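Local coordinates for threonine phosphate decarboxylase-like enzyme (Sulfurospirillum multivorans, PDB 6OUX), which catalyses the decarboxylation of L-serine O-phosphate to ethanolamine O-phosphate, a pyridoxal phosphate-dependent step in norcobamide biosynthesis, at residues Q113-Q118 against R204-E209; T109-M114 against I237-L242; L314-V319 against M383-I388; L331-P334 against K338-F341; F211-Y216 against L221-S226. One frame throughout, in Å; residues are numbered along the deposited sequence.

Interactions 1 and 2 use neighbouring turns of helix 108-116 and share Q113 and M114. Their other halves, strands 204-208 and 236-241, are adjacent in the seven-stranded sheet, and the centres lie about 7 Å apart. Interaction 5 folds the loop that follows strand 204-208. It is nested in the chain loop closed by interaction 2, centres about 17 Å apart, and touches both earlier contacts. Interactions 3 and 4 come later in the chain, about 11 Å apart between centres, around the five-stranded sheet. Interaction 4 is nested inside the chain loop closed by interaction 3. Interactions 1, 2 and 5 thus lie in the large domain of the aminotransferase-type fold, 3 and 4 in the small one.

Interaction 1 of 5, residues Q113-Q118 against R204-E209; sequences QMLLQQ and RIIIDE
L115 on helix 108-116 faces I206 on strand 204-208, with L115 CA 9.0 Å from I206 CA. This is helix-on-sheet packing in the large domain of a fold type I pyridoxal phosphate enzyme. The strand is an inner one of the mixed seven-stranded sheet, parallel to both neighbours, 173-177 and 236-241. Backbone bonds from I206 to V174 and L176, and from I205 to N235 and I237, hold it.

The contact across the two segments is apolar and buried. I206 points at the helix. Its CG1 branch lies anti to the carbonyl carbon (chi1 -67°), and this carries CD1 out from the sheet. The L115 and I206 side chains slide past each other in opposite directions, and L115 CD1 lies 4.1 Å from I206 CG1. L116 starts off at an angle, but its end bends in, with L116 CD2 4.2 Å from I206 CD1. The same methyl of I206 therefore meets both leucines. Each leucine also touches a flanking strand, L115 at I237 and L116 at T173. The side chain of I206 is about 11 Å from that of N181, a residue assigned to O-phospho-L-serine binding. The closest pair is L115 CD1 and I206 CD1, at 4.0 Å.

Interaction 2 of 5, residues T109-M114 against I237-L242; sequences TEIIQM and IIVKSL
V239 lies against I111 and I112 of helix 108-116 with both methyls. The contact is helix-on-sheet packing in the large domain of the aminotransferase-type fold. Strand 236-241 lies between parallel strand 204-208 and antiparallel strand 254-257 in the seven-stranded sheet. The backbones come fairly near each other, with I111 CA 7.4 Å from V239 CA.

V239 CG1 is anti to the backbone N (chi1 -179°) and lies 4.3 Å from I111 CB. The I112 and V239 side chains cross obliquely. I111 points toward the strand, whereas only the end of I112 bends toward it. I111 also touches A256 on strand 254-257, and I112 reaches I206 and D208 on strand 204-208. The helix thus spans three strands. The side chain of I112 is about 9 Å from that of N181, a residue assigned to O-phospho-L-serine binding.

K240 points away from the helix. Its NZ bonds to S241 O, with K240 NZ 3.3 Å from S241 O and nearly in line with the C=O bond, and forms a salt bridge with D245. The tightest pair across the contact is I112 CG1 to V239 CG2, 3.9 Å.

Interaction 3 of 5, residues L314-V319 against M383-I388; sequences LGIENV and MALKSI
I316 carries CG1 anti to its carbonyl carbon (chi1 -59°) with CD1 extended beyond, and this arm reaches L385 and K386. The contact is loop-on-helix packing in the C-terminal small domain of the aminotransferase-type fold. The loop joins the long helix 289-314 to strand 320-321, an outermost strand of the five-stranded sheet. The helix is 375-388, near the end of the chain.

The backbones approach closely, with I316 CA 6.2 Å from K386 CA. I316 points at the helix and is buried. K386 is exposed, and its aliphatic chain does the touching. The two side chains cross at a slant, with K386 CG 3.5 Å from I316 CG1. Farther along, K386 CE is 3.9 Å from the same I316 CG1. The extended part of the lysine chain (chi2 -166°) runs CG and CE along the isoleucine, and the bend at the last torsion (chi4 130°) turns only NZ. L385 meets I316 from another direction, its side chain at about a right angle. Replacing I316 with an alanine would probably strip K386 CG and L385 CB of this apolar neighbour and open a gap between loop and helix.

L385 also reaches L331 on strand 328-332. On other faces of the helix, A384 and I388 touch L346 on helix 339-350, and S387 OG bonds to the hydroxyl of Y350. G315 O is 4.2 Å from K386 CE. On the inner side, I316 CD1 rests 3.8 Å from L385 CB.

Interaction 4 of 5, residues L331-P334 against K338-F341; sequences LKLP and KASF
L333 pushes one methyl, CD1, onto the first turn of helix 339-350. L333 CD1 is 3.5 Å from A339 CA, tighter than usual for two carbons. L333 CD1 also lies 3.7 Å from A339 N and 3.9 Å from K338 O. The methyl of A339 is less close, with A339 CB 4.1 Å from L333 CD1. The leucine therefore rests mainly on the helix backbone. Its CG is anti to the carbonyl carbon (chi1 -57°), and its chain then runs on extended (chi2 171°) to bring CD1 there. The backbones are 7.1 Å apart between L333 CA and A339 CA.

K338 holds the N-cap position, and its CB points away from segment 331-334. E366 accepts a bond from A339 N through OE1, and the backbones of E366 and L333 are also bonded. L331 pairs by its backbone with I368 on strand 367-371, and A339 packs on the I368 side chain.

The side chain of A339 is about 9 Å from that of R355 and about 10 Å from that of R369, both assigned to O-phospho-L-serine binding. Strand 328-332, helix 339-350 and strand 352-356 form a beta-alpha-beta crossover, with antiparallel strand 367-371 between the two parallel strands. L333 and A339 pack at its first turn, in the small domain of the aminotransferase-type fold.

Interaction 5 of 5, residues F211-Y216 against L221-S226; sequences FIHFAY and LTCLSS
I212 and L224 make the apolar centre, their side chains crossing at about a right angle. I212 CG1 lies 3.9 Å from L224 CB. This branch is anti to the backbone N (chi1 -159°), and its end, I212 CD1, reaches 3.5 Å from S226 OG. That hydroxyl is hydrogen-bonded to E209. L224 CD1 packs on A215, 3.8 Å from A215 CB and close to its carbonyl group too. With an alanine at I212, CG1 and CD1 are gone, and this would probably open a gap beside L224 CB and S226 OG.

Two ring contacts flank this centre. L221 CD2 sits over a face of the Y216 ring in a CH-pi contact, 4.0 Å from the centroid and 28° off the normal. C223 SG lies over a face of the H213 ring, 4.1 Å from its centroid and offset toward the rim.

The segments form one irregular chain reversal between strand 204-208 and helix 227-232 of the large domain. A 3-10 turn, 212-214, shapes the first half. R299 of helix 289-314 bonds to both H213 O and L221 O, one from each half.

Water does the polar bridging. Water 1 is bonded to I212 O and A215 O and accepts from L224 N at 2.9 Å. Water 2 is 2.7 Å from the same A215 O. On its other side it bonds to T222 O, with 2.9 Å between that oxygen and water 2.

Interaction 1 of 5, residues Q113-Q118 against R204-E209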
# COMPACT_ATOMS: atom_id res chain seq x y z
N GLN A 113 -1.82 2.31 -13.55
CA GLN A 113 -3.13 2.86 -13.33
C GLN A 113 -3.09 4.31 -12.90
O GLN A 113 -3.91 5.09 -13.42
CB GLN A 113 -3.94 1.95 -12.37
CG GLN A 113 -4.20 0.62 -13.09
CD GLN A 113 -4.72 -0.55 -12.24
OE1 GLN A 113 -5.19 -1.57 -12.80
NE2 GLN A 113 -4.63 -0.44 -10.92
N MET A 114 -2.18 4.68 -11.99
CA MET A 114 -1.90 6.12 -11.64
C MET A 114 -1.48 6.94 -12.85
O MET A 114 -2.04 8.00 -13.09
CB MET A 114 -0.89 6.22 -10.50
CG MET A 114 -0.30 7.61 -10.16
SD MET A 114 1.17 7.60 -9.09
CE MET A 114 2.40 7.33 -10.36
N LEU A 115 -0.57 6.42 -13.68
CA LEU A 115 -0.19 7.08 -14.91
C LEU A 115 -1.35 7.33 -15.88
O LEU A 115 -1.49 8.42 -16.44
CB LEU A 115 0.93 6.29 -15.62
CG LEU A 115 2.27 6.24 -14.88
CD1 LEU A 115 3.23 5.30 -15.59
CD2 LEU A 115 2.86 7.64 -14.78
N LEU A 116 -2.19 6.32 -16.08
CA LEU A 116 -3.23 6.42 -17.08
C LEU A 116 -4.40 7.28 -16.62
O LEU A 116 -5.18 7.76 -17.46
CB LEU A 116 -3.69 5.02 -17.48
CG LEU A 116 -2.71 4.13 -18.23
CD1 LEU A 116 -3.41 2.82 -18.61
CD2 LEU A 116 -2.12 4.70 -19.50
N GLN A 117 -4.54 7.50 -15.31
CA GLN A 117 -5.59 8.37 -14.79
C GLN A 117 -5.28 9.88 -14.92
O GLN A 117 -6.08 10.73 -14.55
CB GLN A 117 -5.78 8.10 -13.29
CG GLN A 117 -6.56 6.87 -12.92
CD GLN A 117 -6.52 6.60 -11.40
OE1 GLN A 117 -5.51 6.86 -10.73
NE2 GLN A 117 -7.62 6.11 -10.85
N GLN A 118 -4.11 10.23 -15.37
CA GLN A 118 -3.75 11.64 -15.36
C GLN A 118 -4.53 12.29 -16.50
O GLN A 118 -4.88 11.63 -17.50
CB GLN A 118 -2.23 11.83 -15.51
CG GLN A 118 -1.38 11.04 -14.50
CD GLN A 118 -1.60 11.46 -13.04
OE1 GLN A 118 -2.29 10.77 -12.22
NE2 GLN A 118 -1.00 12.57 -12.70
N ARG A 204 4.39 9.56 -24.25
CA ARG A 204 4.66 8.62 -23.15
C ARG A 204 4.64 7.22 -23.68
O ARG A 204 3.61 6.78 -24.20
CB ARG A 204 3.58 8.76 -22.04
CG ARG A 204 3.71 10.03 -21.17
CD ARG A 204 2.44 10.25 -20.38
NE ARG A 204 1.40 10.67 -21.28
CZ ARG A 204 1.27 11.93 -21.72
NH1 ARG A 204 2.10 12.90 -21.33
NH2 ARG A 204 0.31 12.24 -22.58
N ILE A 205 5.77 6.51 -23.54
CA ILE A 205 5.86 5.13 -23.89
C ILE A 205 6.21 4.41 -22.59
O ILE A 205 7.36 4.52 -22.10
CB ILE A 205 6.92 4.84 -24.99
CG1 ILE A 205 6.54 5.60 -26.28
CG2 ILE A 205 7.01 3.33 -25.15
CD1 ILE A 205 7.51 5.41 -27.40
N ILE A 206 5.20 3.74 -22.03
CA ILE A 206 5.27 3.06 -20.76
C ILE A 206 5.63 1.64 -21.03
O ILE A 206 4.97 0.96 -21.83
CB ILE A 206 3.91 3.05 -20.03
CG1 ILE A 206 3.57 4.48 -19.61
CG2 ILE A 206 3.99 2.10 -18.85
CD1 ILE A 206 2.10 4.68 -19.33
N ILE A 207 6.72 1.19 -20.42
CA ILE A 207 7.19 -0.18 -20.64
C ILE A 207 7.22 -0.87 -19.30
O ILE A 207 8.06 -0.53 -18.42
CB ILE A 207 8.61 -0.22 -21.26
CG1 ILE A 207 8.67 0.61 -22.55
CG2 ILE A 207 8.99 -1.66 -21.52
CD1 ILE A 207 10.03 0.77 -23.22
N ASP A 208 6.36 -1.87 -19.15
CA ASP A 208 6.33 -2.76 -17.99
C ASP A 208 7.29 -3.94 -18.20
O ASP A 208 7.00 -4.90 -18.96
CB ASP A 208 4.90 -3.22 -17.68
CG ASP A 208 4.82 -4.11 -16.46
OD1 ASP A 208 5.82 -4.42 -15.78
OD2 ASP A 208 3.67 -4.51 -16.19
N GLU A 209 8.45 -3.85 -17.55
CA GLU A 209 9.42 -4.93 -17.65
C GLU A 209 9.43 -5.84 -16.44
O GLU A 209 10.50 -6.36 -16.06
CB GLU A 209 10.84 -4.33 -17.86
CG GLU A 209 11.30 -3.46 -16.70
CD GLU A 209 12.80 -3.23 -16.70
OE1 GLU A 209 13.47 -3.60 -17.74
OE2 GLU A 209 13.28 -2.63 -15.70

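Interaction 2 of 5, residues T109-M114 against I237-L242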
# COMPACT_ATOMS: atom_id res chain seq x y z
N THR A 109 1.35 -2.63 -11.99
CA THR A 109 0.01 -2.34 -12.42
C THR A 109 -0.63 -1.14 -11.67
O THR A 109 -1.24 -0.32 -12.31
CB THR A 109 -0.87 -3.60 -12.34
OG1 THR A 109 -0.20 -4.63 -13.07
CG2 THR A 109 -2.26 -3.34 -12.99
N GLU A 110 -0.44 -1.02 -10.36
CA GLU A 110 -0.88 0.15 -9.60
C GLU A 110 -0.22 1.45 -10.12
O GLU A 110 -0.90 2.50 -10.22
CB GLU A 110 -0.66 0.04 -8.09
CG GLU A 110 -1.33 -1.14 -7.35
CD GLU A 110 -0.78 -2.54 -7.71
OE1 GLU A 110 0.30 -2.70 -8.27
OE2 GLU A 110 -1.46 -3.56 -7.42
N ILE A 111 1.08 1.40 -10.43
CA ILE A 111 1.75 2.56 -10.98
C ILE A 111 1.18 2.92 -12.35
O ILE A 111 0.94 4.10 -12.62
CB ILE A 111 3.26 2.39 -10.98
CG1 ILE A 111 3.75 2.38 -9.51
CG2 ILE A 111 3.93 3.53 -11.77
CD1 ILE A 111 5.21 1.86 -9.42
N ILE A 112 0.93 1.93 -13.22
CA ILE A 112 0.39 2.23 -14.55
C ILE A 112 -1.02 2.78 -14.49
O ILE A 112 -1.37 3.66 -15.25
CB ILE A 112 0.49 0.99 -15.47
CG1 ILE A 112 1.95 0.65 -15.74
CG2 ILE A 112 -0.23 1.23 -16.81
CD1 ILE A 112 2.15 -0.67 -16.48
N GLN A 113 -1.82 2.31 -13.55
CA GLN A 113 -3.13 2.86 -13.33
C GLN A 113 -3.09 4.31 -12.90
O GLN A 113 -3.91 5.09 -13.42
CB GLN A 113 -3.94 1.95 -12.37
CG GLN A 113 -4.20 0.62 -13.09
CD GLN A 113 -4.72 -0.55 -12.24
OE1 GLN A 113 -5.19 -1.57 -12.80
NE2 GLN A 113 -4.63 -0.44 -10.92
N MET A 114 -2.18 4.68 -11.99
CA MET A 114 -1.90 6.12 -11.64
C MET A 114 -1.48 6.94 -12.85
O MET A 114 -2.04 8.00 -13.09
CB MET A 114 -0.89 6.22 -10.50
CG MET A 114 -0.30 7.61 -10.16
SD MET A 114 1.17 7.60 -9.09
CE MET A 114 2.40 7.33 -10.36
N ILE A 237 8.94 5.67 -20.07
CA ILE A 237 8.68 5.37 -18.67
C ILE A 237 8.82 3.88 -18.46
O ILE A 237 8.18 3.08 -19.18
CB ILE A 237 7.30 5.83 -18.25
CG1 ILE A 237 7.23 7.35 -18.28
CG2 ILE A 237 6.97 5.37 -16.84
CD1 ILE A 237 5.84 7.92 -18.33
N ILE A 238 9.72 3.51 -17.55
CA ILE A 238 9.90 2.10 -17.20
C ILE A 238 9.13 1.80 -15.94
O ILE A 238 9.21 2.54 -14.95
CB ILE A 238 11.40 1.76 -16.98
CG1 ILE A 238 12.24 2.08 -18.22
CG2 ILE A 238 11.58 0.30 -16.57
CD1 ILE A 238 11.85 1.31 -19.48
N VAL A 239 8.39 0.70 -15.95
CA VAL A 239 7.73 0.27 -14.74
C VAL A 239 8.10 -1.18 -14.45
O VAL A 239 8.17 -1.99 -15.38
CB VAL A 239 6.17 0.36 -14.90
CG1 VAL A 239 5.53 -0.06 -13.63
CG2 VAL A 239 5.70 1.75 -15.22
N LYS A 240 8.27 -1.53 -13.18
CA LYS A 240 8.77 -2.89 -12.82
C LYS A 240 8.31 -3.27 -11.41
O LYS A 240 8.53 -2.54 -10.46
CB LYS A 240 10.30 -2.97 -12.95
CG LYS A 240 10.84 -4.33 -12.62
CD LYS A 240 12.23 -4.63 -13.16
CE LYS A 240 12.59 -6.07 -12.88
NZ LYS A 240 12.59 -6.26 -11.40
N SER A 241 7.69 -4.44 -11.32
CA SER A 241 7.39 -5.05 -10.07
C SER A 241 8.69 -5.42 -9.39
O SER A 241 9.67 -5.76 -10.04
CB SER A 241 6.49 -6.26 -10.28
OG SER A 241 6.40 -6.99 -9.07
N LEU A 242 8.73 -5.29 -8.08
CA LEU A 242 9.77 -5.98 -7.30
C LEU A 242 9.29 -7.26 -6.61
O LEU A 242 10.11 -7.96 -6.02
CB LEU A 242 10.38 -5.03 -6.27
CG LEU A 242 11.11 -3.83 -6.85
CD1 LEU A 242 11.41 -2.84 -5.73
CD2 LEU A 242 12.41 -4.28 -7.53

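Interaction 3 of 5, residues L314-V319 against M383-I388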
# COMPACT_ATOMS: atom_id res chain seq x y z
N LEU A 314 6.73 -29.53 -23.84
CA LEU A 314 6.75 -29.74 -25.30
C LEU A 314 6.62 -31.22 -25.63
O LEU A 314 6.16 -31.59 -26.70
CB LEU A 314 8.00 -29.12 -25.95
CG LEU A 314 7.84 -27.60 -26.22
CD1 LEU A 314 9.14 -26.96 -26.70
CD2 LEU A 314 6.74 -27.34 -27.23
N GLY A 315 7.04 -32.04 -24.69
CA GLY A 315 6.93 -33.48 -24.77
C GLY A 315 5.51 -34.01 -24.71
O GLY A 315 5.32 -35.15 -25.03
N ILE A 316 4.53 -33.20 -24.29
CA ILE A 316 3.15 -33.65 -24.19
C ILE A 316 2.51 -33.50 -25.58
O ILE A 316 2.44 -32.39 -26.19
CB ILE A 316 2.35 -32.85 -23.17
CG1 ILE A 316 2.98 -32.96 -21.78
CG2 ILE A 316 0.91 -33.32 -23.11
CD1 ILE A 316 2.30 -32.11 -20.70
N GLU A 317 2.03 -34.60 -26.10
CA GLU A 317 1.61 -34.63 -27.50
C GLU A 317 0.46 -33.64 -27.82
O GLU A 317 0.63 -32.79 -28.70
CB GLU A 317 1.25 -36.04 -27.96
CG GLU A 317 0.78 -36.04 -29.40
CD GLU A 317 0.27 -37.37 -29.89
OE1 GLU A 317 0.48 -37.64 -31.09
OE2 GLU A 317 -0.33 -38.14 -29.10
N ASN A 318 -0.68 -33.75 -27.15
CA ASN A 318 -1.84 -32.89 -27.51
C ASN A 318 -1.92 -31.61 -26.63
O ASN A 318 -2.87 -31.42 -25.86
CB ASN A 318 -3.22 -33.62 -27.41
CG ASN A 318 -3.20 -35.06 -27.84
OD1 ASN A 318 -2.84 -35.39 -28.98
ND2 ASN A 318 -3.65 -35.95 -26.94
N VAL A 319 -0.89 -30.78 -26.67
CA VAL A 319 -1.01 -29.40 -26.19
C VAL A 319 -0.08 -28.63 -27.08
O VAL A 319 0.85 -29.21 -27.64
CB VAL A 319 -0.57 -29.16 -24.73
CG1 VAL A 319 -1.52 -29.84 -23.77
CG2 VAL A 319 0.87 -29.59 -24.48
N MET A 383 3.50 -34.41 -15.13
CA MET A 383 2.93 -35.74 -14.92
C MET A 383 1.42 -35.69 -14.91
O MET A 383 0.79 -36.42 -15.67
CB MET A 383 3.48 -36.40 -13.63
CG MET A 383 4.80 -37.14 -13.88
SD MET A 383 5.66 -37.90 -12.45
CE MET A 383 6.67 -39.03 -13.40
N ALA A 384 0.86 -34.83 -14.06
CA ALA A 384 -0.57 -34.60 -13.99
C ALA A 384 -1.21 -34.26 -15.31
O ALA A 384 -2.20 -34.94 -15.71
CB ALA A 384 -0.90 -33.55 -12.97
N LEU A 385 -0.66 -33.29 -16.02
CA LEU A 385 -1.14 -32.97 -17.39
C LEU A 385 -1.11 -34.13 -18.37
O LEU A 385 -2.05 -34.27 -19.21
CB LEU A 385 -0.38 -31.78 -18.02
CG LEU A 385 -0.72 -30.43 -17.41
CD1 LEU A 385 0.30 -29.40 -17.89
CD2 LEU A 385 -2.13 -29.96 -17.66
N LYS A 386 -0.06 -34.92 -18.32
CA LYS A 386 0.08 -35.99 -19.33
C LYS A 386 -1.05 -37.04 -19.15
O LYS A 386 -1.65 -37.50 -20.09
CB LYS A 386 1.46 -36.68 -19.26
CG LYS A 386 2.48 -36.09 -20.19
CD LYS A 386 3.67 -37.01 -20.33
CE LYS A 386 4.86 -36.34 -21.02
NZ LYS A 386 6.04 -36.60 -20.15
N SER A 387 -1.30 -37.36 -17.90
CA SER A 387 -2.31 -38.28 -17.50
C SER A 387 -3.73 -37.77 -17.80
O SER A 387 -4.52 -38.51 -18.38
CB SER A 387 -2.16 -38.57 -16.01
OG SER A 387 -3.42 -38.91 -15.45
N ILE A 388 -4.03 -36.54 -17.40
CA ILE A 388 -5.31 -35.89 -17.69
C ILE A 388 -5.57 -35.75 -19.18
O ILE A 388 -6.71 -35.88 -19.60
CB ILE A 388 -5.42 -34.49 -17.04
CG1 ILE A 388 -5.45 -34.62 -15.51
CG2 ILE A 388 -6.65 -33.78 -17.53
CD1 ILE A 388 -5.21 -33.34 -14.74

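Interaction 4 of 5, residues L331-P334 against K338-F341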
# COMPACT_ATOMS: atom_id res chain seq x y z
N LEU A 331 -0.47 -22.55 -22.37
CA LEU A 331 -0.70 -23.81 -23.08
C LEU A 331 -2.06 -23.78 -23.78
O LEU A 331 -3.02 -23.45 -23.13
CB LEU A 331 -0.73 -24.94 -22.06
CG LEU A 331 0.54 -25.72 -21.87
CD1 LEU A 331 1.62 -24.82 -21.36
CD2 LEU A 331 0.36 -26.84 -20.90
N LYS A 332 -2.14 -24.14 -25.06
CA LYS A 332 -3.42 -24.34 -25.72
C LYS A 332 -3.79 -25.82 -25.71
O LYS A 332 -3.01 -26.68 -26.16
CB LYS A 332 -3.36 -23.84 -27.16
CG LYS A 332 -4.63 -24.08 -27.93
CD LYS A 332 -4.93 -22.97 -28.88
CE LYS A 332 -5.66 -23.48 -30.07
NZ LYS A 332 -4.54 -23.82 -30.99
N LEU A 333 -4.95 -26.09 -25.17
CA LEU A 333 -5.43 -27.45 -24.98
C LEU A 333 -6.01 -27.96 -26.30
O LEU A 333 -6.36 -27.17 -27.22
CB LEU A 333 -6.48 -27.51 -23.87
CG LEU A 333 -5.98 -26.97 -22.54
CD1 LEU A 333 -7.13 -26.85 -21.57
CD2 LEU A 333 -4.92 -27.87 -21.92
N PRO A 334 -6.07 -29.29 -26.41
CA PRO A 334 -6.52 -29.87 -27.67
C PRO A 334 -7.92 -29.48 -27.93
O PRO A 334 -8.65 -29.05 -27.03
CB PRO A 334 -6.45 -31.38 -27.42
CG PRO A 334 -5.53 -31.52 -26.31
CD PRO A 334 -5.86 -30.34 -25.41
N LYS A 338 -11.99 -28.57 -22.73
CA LYS A 338 -12.18 -27.26 -22.12
C LYS A 338 -11.11 -27.04 -21.07
O LYS A 338 -10.70 -27.97 -20.41
CB LYS A 338 -13.53 -27.16 -21.38
CG LYS A 338 -14.80 -27.14 -22.23
CD LYS A 338 -14.89 -25.93 -23.12
CE LYS A 338 -16.14 -26.08 -23.99
NZ LYS A 338 -16.54 -24.85 -24.67
N ALA A 339 -10.66 -25.80 -20.91
CA ALA A 339 -9.78 -25.44 -19.80
C ALA A 339 -10.40 -25.87 -18.46
O ALA A 339 -9.68 -26.34 -17.58
CB ALA A 339 -9.48 -23.95 -19.79
N SER A 340 -11.70 -25.68 -18.31
CA SER A 340 -12.44 -26.06 -17.03
C SER A 340 -12.29 -27.54 -16.64
O SER A 340 -12.06 -27.87 -15.48
CB SER A 340 -13.96 -25.67 -17.11
OG SER A 340 -14.59 -26.32 -18.25
N PHE A 341 -12.33 -28.42 -17.63
CA PHE A 341 -12.09 -29.83 -17.45
C PHE A 341 -10.70 -30.08 -16.89
O PHE A 341 -10.56 -30.82 -15.95
CB PHE A 341 -12.21 -30.57 -18.77
CG PHE A 341 -11.73 -31.99 -18.71
CD1 PHE A 341 -12.49 -32.99 -18.06
CD2 PHE A 341 -10.53 -32.35 -19.29
CE1 PHE A 341 -12.00 -34.28 -17.98
CE2 PHE A 341 -10.05 -33.64 -19.20
CZ PHE A 341 -10.77 -34.60 -18.55

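Interaction 5 of 5, residues F211-Y216 against L221-S226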
# COMPACT_ATOMS: atom_id res chain seq x y z
N PHE A 211 8.66 -8.80 -15.88
CA PHE A 211 9.21 -10.17 -16.11
C PHE A 211 10.58 -10.28 -16.76
O PHE A 211 10.98 -11.40 -17.18
CB PHE A 211 8.15 -10.98 -16.90
CG PHE A 211 6.82 -10.95 -16.23
CD1 PHE A 211 6.66 -11.55 -15.01
CD2 PHE A 211 5.77 -10.21 -16.74
CE1 PHE A 211 5.45 -11.50 -14.34
CE2 PHE A 211 4.58 -10.12 -16.05
CZ PHE A 211 4.42 -10.78 -14.87
N ILE A 212 11.29 -9.17 -16.92
CA ILE A 212 12.47 -9.15 -17.78
C ILE A 212 13.66 -9.92 -17.15
O ILE A 212 14.54 -10.39 -17.85
CB ILE A 212 12.92 -7.71 -18.16
CG1 ILE A 212 13.80 -7.74 -19.44
CG2 ILE A 212 13.58 -6.99 -16.99
CD1 ILE A 212 14.05 -6.40 -20.06
N HIS A 213 13.63 -10.11 -15.86
CA HIS A 213 14.68 -10.90 -15.15
C HIS A 213 14.66 -12.39 -15.57
O HIS A 213 15.60 -13.11 -15.33
CB HIS A 213 14.45 -10.86 -13.62
CG HIS A 213 15.09 -9.72 -12.92
ND1 HIS A 213 15.40 -8.52 -13.53
CD2 HIS A 213 15.39 -9.57 -11.61
CE1 HIS A 213 15.89 -7.70 -12.62
NE2 HIS A 213 15.92 -8.32 -11.45
N PHE A 214 13.57 -12.86 -16.17
CA PHE A 214 13.41 -14.23 -16.67
C PHE A 214 13.80 -14.40 -18.11
O PHE A 214 13.92 -15.54 -18.53
CB PHE A 214 11.99 -14.74 -16.41
CG PHE A 214 11.56 -14.51 -14.99
CD1 PHE A 214 12.27 -15.12 -13.95
CD2 PHE A 214 10.60 -13.60 -14.67
CE1 PHE A 214 11.94 -14.85 -12.64
CE2 PHE A 214 10.25 -13.34 -13.35
CZ PHE A 214 10.94 -13.95 -12.34
N ALA A 215 14.12 -13.32 -18.81
CA ALA A 215 14.49 -13.41 -20.24
C ALA A 215 16.01 -13.45 -20.39
O ALA A 215 16.81 -13.10 -19.47
CB ALA A 215 13.90 -12.23 -21.03
N TYR A 216 16.44 -13.87 -21.57
CA TYR A 216 17.88 -13.88 -21.81
C TYR A 216 18.13 -13.70 -23.29
O TYR A 216 17.32 -14.13 -24.08
CB TYR A 216 18.53 -15.18 -21.25
CG TYR A 216 17.98 -16.46 -21.81
CD1 TYR A 216 16.86 -17.04 -21.24
CD2 TYR A 216 18.51 -17.05 -22.95
CE1 TYR A 216 16.29 -18.17 -21.76
CE2 TYR A 216 17.96 -18.22 -23.47
CZ TYR A 216 16.84 -18.77 -22.87
OH TYR A 216 16.26 -19.89 -23.35
N LEU A 221 23.26 -16.04 -19.70
CA LEU A 221 22.17 -15.50 -18.91
C LEU A 221 22.54 -14.19 -18.22
O LEU A 221 22.29 -13.97 -17.06
CB LEU A 221 21.62 -16.54 -17.94
CG LEU A 221 21.29 -17.93 -18.51
CD1 LEU A 221 20.80 -18.81 -17.39
CD2 LEU A 221 20.30 -17.99 -19.68
N THR A 222 23.08 -13.28 -18.98
CA THR A 222 23.32 -11.90 -18.53
C THR A 222 21.99 -11.23 -18.17
O THR A 222 21.04 -11.28 -18.97
CB THR A 222 24.08 -11.09 -19.62
OG1 THR A 222 25.23 -11.80 -20.07
CG2 THR A 222 24.55 -9.71 -19.07
N CYS A 223 21.87 -10.65 -16.98
CA CYS A 223 20.60 -10.06 -16.55
C CYS A 223 20.32 -8.89 -17.49
O CYS A 223 21.20 -8.10 -17.77
CB CYS A 223 20.63 -9.57 -15.14
SG CYS A 223 19.01 -9.10 -14.52
N LEU A 224 19.11 -8.83 -18.00
CA LEU A 224 18.68 -7.78 -18.92
C LEU A 224 18.04 -6.71 -18.11
O LEU A 224 17.57 -6.97 -17.02
CB LEU A 224 17.64 -8.32 -19.91
CG LEU A 224 18.17 -9.42 -20.84
CD1 LEU A 224 17.02 -10.15 -21.49
CD2 LEU A 224 19.10 -8.80 -21.89
N SER A 225 17.99 -5.51 -18.68
CA SER A 225 17.42 -4.37 -18.01
C SER A 225 16.99 -3.34 -19.06
O SER A 225 17.75 -3.08 -19.94
CB SER A 225 18.47 -3.69 -17.17
OG SER A 225 17.85 -2.54 -16.65
N SER A 226 15.81 -2.77 -18.91
CA SER A 226 15.30 -1.69 -19.82
C SER A 226 15.77 -0.23 -19.33
O SER A 226 15.34 0.80 -19.90
CB SER A 226 13.75 -1.75 -19.88
OG SER A 226 13.20 -3.02 -20.16
O HOH W 1 17.19 -10.99 -17.69
O HOH W 2 19.24 -13.52 -18.31